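Local coordinates for nucleotidyl transferase AbiEii/AbiGii toxin family protein (Mycobacterium tuberculosis, PDB 6Y56) that is a nucleotidyltransferase toxin of a toxin-antitoxin system and probably inhibits growth by modifying tRNA acceptor stems, at residues Arg131-Pro136 against Glu163-Ala168; Ser137-Phe142 against Thr157-Ala162. All blocks are in the same frame, centred on the assembly; numbering follows the deposited sequence.

Interaction 1: Arg131-Pro136 against Glu163-Ala168; sequences RPLALP and EAEACA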
ATOM      1  N   ARG A 131     -10.299   8.322  -5.181  1.00 18.26           N
ATOM      2  CA  ARG A 131     -10.132   9.633  -4.567  1.00 20.34           C
ATOM      3  C   ARG A 131      -8.735  10.154  -4.868  1.00 20.89           C
ATOM      4  O   ARG A 131      -7.757   9.429  -4.677  1.00 22.50           O
ATOM      5  CB  ARG A 131     -10.338   9.548  -3.055  1.00 21.01           C
ATOM      6  CG  ARG A 131     -10.538  10.914  -2.395  1.00 23.46           C
ATOM      7  CD  ARG A 131     -10.644  10.829  -0.875  1.00 27.80           C
ATOM      8  NE  ARG A 131     -11.419   9.667  -0.452  1.00 27.29           N
ATOM      9  CZ  ARG A 131     -11.366   9.125   0.760  1.00 24.33           C
ATOM     10  NH1 ARG A 131     -10.580   9.637   1.708  1.00 19.79           N
ATOM     11  NH2 ARG A 131     -12.103   8.055   1.023  1.00 23.80           N
ATOM     12  N   PRO A 132      -8.598  11.384  -5.345  1.00 20.18           N
ATOM     13  CA  PRO A 132      -7.260  11.911  -5.629  1.00 20.11           C
ATOM     14  C   PRO A 132      -6.387  11.955  -4.377  1.00 18.03           C
ATOM     15  O   PRO A 132      -6.862  12.209  -3.267  1.00 18.98           O
ATOM     16  CB  PRO A 132      -7.540  13.325  -6.154  1.00 23.22           C
ATOM     17  CG  PRO A 132      -8.961  13.267  -6.657  1.00 26.52           C
ATOM     18  CD  PRO A 132      -9.668  12.316  -5.742  1.00 20.68           C
ATOM     19  N   LEU A 133      -5.096  11.704  -4.573  1.00 16.78           N
ATOM     20  CA  LEU A 133      -4.126  11.906  -3.505  1.00 15.66           C
ATOM     21  C   LEU A 133      -4.030  13.383  -3.157  1.00 16.60           C
ATOM     22  O   LEU A 133      -4.265  14.264  -3.989  1.00 18.62           O
ATOM     23  CB  LEU A 133      -2.748  11.397  -3.914  1.00 16.51           C
ATOM     24  CG  LEU A 133      -2.674   9.877  -4.035  1.00 15.36           C
ATOM     25  CD1 LEU A 133      -1.315   9.448  -4.542  1.00 17.41           C
ATOM     26  CD2 LEU A 133      -2.979   9.189  -2.703  1.00 17.44           C
ATOM     27  N   ALA A 134      -3.676  13.649  -1.908  1.00 15.67           N
ATOM     28  CA  ALA A 134      -3.608  15.020  -1.427  1.00 15.77           C
ATOM     29  C   ALA A 134      -2.278  15.687  -1.739  1.00 16.57           C
ATOM     30  O   ALA A 134      -2.246  16.902  -1.952  1.00 18.75           O
ATOM     31  CB  ALA A 134      -3.845  15.056   0.084  1.00 17.44           C
ATOM     32  N   LEU A 135      -1.186  14.929  -1.775  1.00 14.55           N
ATOM     33  CA  LEU A 135       0.156  15.471  -1.903  1.00 14.69           C
ATOM     34  C   LEU A 135       0.793  15.040  -3.216  1.00 15.93           C
ATOM     35  O   LEU A 135       0.473  13.972  -3.743  1.00 15.11           O
ATOM     36  CB  LEU A 135       1.042  14.974  -0.754  1.00 15.21           C
ATOM     37  CG  LEU A 135       0.592  15.343   0.654  1.00 15.52           C
ATOM     38  CD1 LEU A 135       1.599  14.825   1.662  1.00 18.55           C
ATOM     39  CD2 LEU A 135       0.432  16.852   0.782  1.00 19.09           C
ATOM     40  N   PRO A 136       1.718  15.834  -3.756  1.00 15.38           N
ATOM     41  CA  PRO A 136       2.420  15.417  -4.973  1.00 14.03           C
ATOM     42  C   PRO A 136       3.187  14.129  -4.735  1.00 15.05           C
ATOM     43  O   PRO A 136       3.717  13.883  -3.652  1.00 14.20           O
ATOM     44  CB  PRO A 136       3.378  16.581  -5.247  1.00 17.45           C
ATOM     45  CG  PRO A 136       2.767  17.747  -4.545  1.00 22.44           C
ATOM     46  CD  PRO A 136       2.100  17.191  -3.327  1.00 18.75           C
ATOM     47  N   GLU A 163       5.447   9.971   1.544  1.00 14.43           N
ATOM     48  CA  GLU A 163       5.543   9.151   2.743  1.00 14.31           C
ATOM     49  C   GLU A 163       4.556   9.586   3.826  1.00 14.26           C
ATOM     50  O   GLU A 163       3.972   8.737   4.504  1.00 14.47           O
ATOM     51  CB  GLU A 163       6.976   9.134   3.267  1.00 17.33           C
ATOM     52  CG  GLU A 163       7.139   8.140   4.384  1.00 19.91           C
ATOM     53  CD  GLU A 163       8.579   7.879   4.754  1.00 21.28           C
ATOM     54  OE1 GLU A 163       9.473   8.124   3.913  1.00 25.53           O
ATOM     55  OE2 GLU A 163       8.801   7.401   5.887  1.00 22.86           O
ATOM     56  N   ALA A 164       4.357  10.894   4.010  1.00 13.06           N
ATOM     57  CA  ALA A 164       3.392  11.354   5.009  1.00 14.84           C
ATOM     58  C   ALA A 164       1.986  10.893   4.659  1.00 12.44           C
ATOM     59  O   ALA A 164       1.190  10.556   5.547  1.00 12.80           O
ATOM     60  CB  ALA A 164       3.415  12.877   5.101  1.00 13.25           C
ATOM     61  N   GLU A 165       1.652  10.893   3.363  1.00 12.15           N
ATOM     62  CA  GLU A 165       0.333  10.453   2.933  1.00 12.78           C
ATOM     63  C   GLU A 165       0.182   8.939   3.058  1.00 11.77           C
ATOM     64  O   GLU A 165      -0.892   8.450   3.411  1.00 12.20           O
ATOM     65  CB  GLU A 165       0.053  10.941   1.512  1.00 12.19           C
ATOM     66  CG  GLU A 165      -1.359  10.657   1.047  1.00 13.36           C
ATOM     67  CD  GLU A 165      -1.814  11.577  -0.058  1.00 14.24           C
ATOM     68  OE1 GLU A 165      -0.960  12.222  -0.711  1.00 14.15           O
ATOM     69  OE2 GLU A 165      -3.036  11.657  -0.285  1.00 15.04           O
ATOM     70  N   ALA A 166       1.240   8.180   2.763  1.00 12.51           N
ATOM     71  CA  ALA A 166       1.169   6.733   2.948  1.00 11.76           C
ATOM     72  C   ALA A 166       0.909   6.384   4.408  1.00 12.64           C
ATOM     73  O   ALA A 166       0.102   5.493   4.715  1.00 12.29           O
ATOM     74  CB  ALA A 166       2.475   6.086   2.479  1.00 14.15           C
ATOM     75  N   CYS A 167       1.567   7.099   5.324  1.00 12.29           N
ATOM     76  CA  CYS A 167       1.352   6.851   6.741  1.00 12.25           C
ATOM     77  C   CYS A 167      -0.077   7.217   7.140  1.00 11.70           C
ATOM     78  O   CYS A 167      -0.755   6.442   7.831  1.00 12.22           O
ATOM     79  CB  CYS A 167       2.384   7.634   7.546  1.00 14.19           C
ATOM     80  SG  CYS A 167       2.392   7.240   9.297  1.00 14.79           S
ATOM     81  N   ALA A 168      -0.579   8.359   6.656  1.00 11.24           N
ATOM     82  CA  ALA A 168      -1.953   8.758   6.959  1.00 12.50           C
ATOM     83  C   ALA A 168      -2.961   7.742   6.426  1.00 12.18           C
ATOM     84  O   ALA A 168      -3.952   7.434   7.098  1.00 11.44           O
ATOM     85  CB  ALA A 168      -2.233  10.155   6.399  1.00 13.09           C
TER
HETATM   86  O   HOH W   1       1.170  11.556  -2.380  1.00 14.94           O
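E165 OE2 is gripped by two groups. A134 N donates to E165 OE2 at 2.6 Å, almost straight (178°), on the syn lone pair, and K206 of helix 196-212 forms a salt bridge to the same oxygen. The other oxygen, E165 OE1, takes L135 N at 2.9 Å. This second bond is more bent, and its donor lies 28° out of the carboxylate plane. Water 1 donates to OE1 and also to L135 O, so it closes a bridge back to the loop. The glutamate reaches the loop because CG is anti to its backbone N (chi1 -174°) and the chain stays extended beyond CG. L133 CD2 lies 3.5 Å from E165 OE2, and A134 CB is at the same distance from that oxygen. L135 CB comes to 3.4 Å from E165 OE1. L135 also runs back alongside the glutamate in the opposite sense, and its CD1 meets A164 CB at 4.3 Å. L202 packs on A134 and L135 from helix 196-212. One buried carboxylate thus ties the first turn of helix 163-174 to two successive peptide N-H groups of an irregular loop. These donors and the lysine would be expected to favour its ionised form.

Interaction 2: Ser137-Phe142 against Thr157-Ala162; sequences SELLAF and TLPVVA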
ATOM      1  N   SER A 137       3.247  13.301  -5.770  1.00 12.81           N
ATOM      2  CA  SER A 137       3.983  12.050  -5.670  1.00 13.32           C
ATOM      3  C   SER A 137       5.485  12.311  -5.638  1.00 12.14           C
ATOM      4  O   SER A 137       5.972  13.394  -5.991  1.00 14.52           O
ATOM      5  CB  SER A 137       3.683  11.160  -6.875  1.00 13.50           C
ATOM      6  OG  SER A 137       3.943  11.829  -8.093  1.00 15.88           O
ATOM      7  N   GLU A 138       6.215  11.288  -5.227  1.00 12.18           N
ATOM      8  CA  GLU A 138       7.665  11.299  -5.207  1.00 12.15           C
ATOM      9  C   GLU A 138       8.077  10.230  -6.191  1.00 13.77           C
ATOM     10  O   GLU A 138       7.811   9.039  -6.007  1.00 13.33           O
ATOM     11  CB  GLU A 138       8.161  10.957  -3.815  1.00 14.52           C
ATOM     12  CG  GLU A 138       9.653  11.189  -3.604  1.00 17.07           C
ATOM     13  CD  GLU A 138      10.154  10.858  -2.214  1.00 19.66           C
ATOM     14  OE1 GLU A 138       9.392  10.279  -1.420  1.00 20.93           O
ATOM     15  OE2 GLU A 138      11.318  11.192  -1.925  1.00 21.66           O
ATOM     16  N   LEU A 139       8.875  10.671  -7.172  1.00 14.75           N
ATOM     17  CA  LEU A 139       9.456   9.782  -8.212  1.00 14.90           C
ATOM     18  C   LEU A 139      10.582   8.976  -7.561  1.00 15.16           C
ATOM     19  O   LEU A 139      11.617   9.571  -7.207  1.00 21.23           O
ATOM     20  CB  LEU A 139      10.006  10.638  -9.353  1.00 13.81           C
ATOM     21  CG  LEU A 139      10.548   9.843 -10.536  1.00 14.38           C
ATOM     22  CD1 LEU A 139       9.434   9.062 -11.213  1.00 13.79           C
ATOM     23  CD2 LEU A 139      11.247  10.758 -11.530  1.00 18.05           C
ATOM     24  N   LEU A 140      10.406   7.662  -7.461  1.00 13.11           N
ATOM     25  CA  LEU A 140      11.414   6.845  -6.745  1.00 13.00           C
ATOM     26  C   LEU A 140      11.880   5.649  -7.571  1.00 13.00           C
ATOM     27  O   LEU A 140      11.080   5.051  -8.296  1.00 14.37           O
ATOM     28  CB  LEU A 140      10.783   6.309  -5.455  1.00 14.60           C
ATOM     29  CG  LEU A 140      10.460   7.323  -4.360  1.00 14.63           C
ATOM     30  CD1 LEU A 140       9.830   6.623  -3.165  1.00 16.43           C
ATOM     31  CD2 LEU A 140      11.712   8.069  -3.936  1.00 18.74           C
ATOM     32  N   ALA A 141      13.171   5.369  -7.462  1.00 13.89           N
ATOM     33  CA  ALA A 141      13.736   4.114  -7.935  1.00 14.18           C
ATOM     34  C   ALA A 141      13.346   2.964  -7.001  1.00 13.83           C
ATOM     35  O   ALA A 141      12.976   3.165  -5.843  1.00 16.22           O
ATOM     36  CB  ALA A 141      15.273   4.186  -8.031  1.00 15.23           C
ATOM     37  N   PHE A 142      13.407   1.740  -7.529  1.00 12.67           N
ATOM     38  CA  PHE A 142      13.293   0.567  -6.672  1.00 13.51           C
ATOM     39  C   PHE A 142      14.556   0.432  -5.827  1.00 14.88           C
ATOM     40  O   PHE A 142      15.667   0.701  -6.299  1.00 16.93           O
ATOM     41  CB  PHE A 142      13.186  -0.698  -7.522  1.00 14.86           C
ATOM     42  CG  PHE A 142      11.835  -0.907  -8.159  1.00 14.40           C
ATOM     43  CD1 PHE A 142      11.258   0.040  -9.000  1.00 15.17           C
ATOM     44  CD2 PHE A 142      11.142  -2.072  -7.916  1.00 14.34           C
ATOM     45  CE1 PHE A 142       9.999  -0.195  -9.586  1.00 16.48           C
ATOM     46  CE2 PHE A 142       9.899  -2.314  -8.499  1.00 15.20           C
ATOM     47  CZ  PHE A 142       9.330  -1.380  -9.326  1.00 15.85           C
ATOM     48  N   THR A 157      11.808   4.053 -12.637  1.00 15.43           N
ATOM     49  CA  THR A 157      11.431   4.970 -11.575  1.00 15.21           C
ATOM     50  C   THR A 157       9.944   5.243 -11.714  1.00 14.74           C
ATOM     51  O   THR A 157       9.426   5.356 -12.831  1.00 16.26           O
ATOM     52  CB  THR A 157      12.231   6.274 -11.626  1.00 15.89           C
ATOM     53  OG1 THR A 157      12.047   6.946 -12.883  1.00 17.63           O
ATOM     54  CG2 THR A 157      13.706   5.995 -11.419  1.00 17.83           C
ATOM     55  N   LEU A 158       9.252   5.304 -10.575  1.00 14.22           N
ATOM     56  CA  LEU A 158       7.800   5.432 -10.583  1.00 13.76           C
ATOM     57  C   LEU A 158       7.378   6.520  -9.608  1.00 12.12           C
ATOM     58  O   LEU A 158       7.980   6.660  -8.540  1.00 12.62           O
ATOM     59  CB  LEU A 158       7.147   4.115 -10.134  1.00 15.35           C
ATOM     60  CG  LEU A 158       7.306   2.929 -11.088  1.00 15.46           C
ATOM     61  CD1 LEU A 158       6.706   1.701 -10.436  1.00 19.86           C
ATOM     62  CD2 LEU A 158       6.629   3.228 -12.405  1.00 18.33           C
ATOM     63  N   PRO A 159       6.340   7.287  -9.935  1.00 11.02           N
ATOM     64  CA  PRO A 159       5.743   8.189  -8.942  1.00 12.35           C
ATOM     65  C   PRO A 159       5.054   7.377  -7.862  1.00 12.21           C
ATOM     66  O   PRO A 159       4.202   6.532  -8.140  1.00 12.27           O
ATOM     67  CB  PRO A 159       4.739   9.015  -9.750  1.00 14.06           C
ATOM     68  CG  PRO A 159       4.527   8.270 -10.980  1.00 19.59           C
ATOM     69  CD  PRO A 159       5.699   7.382 -11.251  1.00 13.24           C
ATOM     70  N   VAL A 160       5.429   7.655  -6.623  1.00 11.62           N
ATOM     71  CA  VAL A 160       4.953   6.932  -5.452  1.00 12.02           C
ATOM     72  C   VAL A 160       4.304   7.926  -4.496  1.00 11.30           C
ATOM     73  O   VAL A 160       4.703   9.094  -4.416  1.00 12.60           O
ATOM     74  CB  VAL A 160       6.134   6.178  -4.788  1.00 13.90           C
ATOM     75  CG1 VAL A 160       5.769   5.606  -3.409  1.00 15.10           C
ATOM     76  CG2 VAL A 160       6.642   5.062  -5.710  1.00 14.68           C
ATOM     77  N   VAL A 161       3.302   7.451  -3.748  1.00 11.92           N
ATOM     78  CA  VAL A 161       2.654   8.279  -2.738  1.00 12.04           C
ATOM     79  C   VAL A 161       3.690   8.872  -1.788  1.00 13.17           C
ATOM     80  O   VAL A 161       4.644   8.206  -1.368  1.00 12.78           O
ATOM     81  CB  VAL A 161       1.602   7.420  -2.003  1.00 11.19           C
ATOM     82  CG1 VAL A 161       2.252   6.229  -1.276  1.00 12.92           C
ATOM     83  CG2 VAL A 161       0.779   8.255  -1.024  1.00 12.53           C
ATOM     84  N   ALA A 162       3.490  10.140  -1.437  1.00 12.74           N
ATOM     85  CA  ALA A 162       4.370  10.771  -0.467  1.00 13.57           C
ATOM     86  C   ALA A 162       4.312  10.008   0.844  1.00 13.99           C
ATOM     87  O   ALA A 162       3.267   9.466   1.228  1.00 13.26           O
ATOM     88  CB  ALA A 162       3.933  12.213  -0.227  1.00 15.56           C
TER
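E138 and V160 form an antiparallel hydrogen-bonded pair. E138 N donates to V160 O at 2.8 Å, nearly straight (173°). The return bond, from V160 N to E138 O, is also 2.8 Å. L140 and L158 make the second such pair. L140 N reaches L158 O at 2.8 Å, and L158 N reaches L140 O at 2.9 Å. Two CA-H...O contacts add to these bonds: L139 CA approaches L158 O, and T157 CA approaches L140 O at 3.3 Å.

The result is a two-stranded antiparallel sheet, strand 138-141 with strand 157-160, joined by an irregular connection of residues 143-156. Backbone hydrogen bonds between P159 and F48 and between V161 and F48 link it to strand 47-49, at the edge of the six-stranded mixed sheet.

Side-chain packing occurs on both faces. On the face of L140, L158 and V160, L140 CD1 meets V160 CB at 4.1 Å, the two side chains crossing at about a right angle. Helix 50-59 adjoins this face through C57 and S53. On the other face, L139 CD1 lies over the peptide between L158 and P159 and approaches P159 CD. L139 also crosses T157 obliquely, and the L139 CD1 methyl is in van der Waals contact with the hydroxyl oxygen T157 OG1. Beyond the strand, F142 presents CE1 to L158 CD1 at 3.9 Å. The ring is also packed against L32 of helix 19-38.

S137 and E138 find their polar partners outside the pair. With chi1 at 55°, S137 turns its hydroxyl toward the P159 ring, S137 OG resting 3.4 Å from P159 CB, while the same oxygen is hydrogen-bonded to D43. E138 extends to a salt bridge with R58.

From the N terminus, the chain leaves strand 125-129 of the mixed sheet and enters the loop of residues 131-136. It runs directly into strand 138-141, wanders through residues 143-156 and returns as strand 157-160. Interaction 2 closes this inner loop. A short turn then leads into helix 163-174, where interaction 1 closes the outer loop. The contacts are therefore nested, without crossing. Their centres lie about 12 Å apart, and they touch: A166 CB packs on V161 CG1 at 3.8 Å, and L135 CD1 on A162 CB at 4.0 Å. Interaction 2 sits beside helix 50-59 and strand 47-49. Interaction 1 faces helices 196-212 and 281-292.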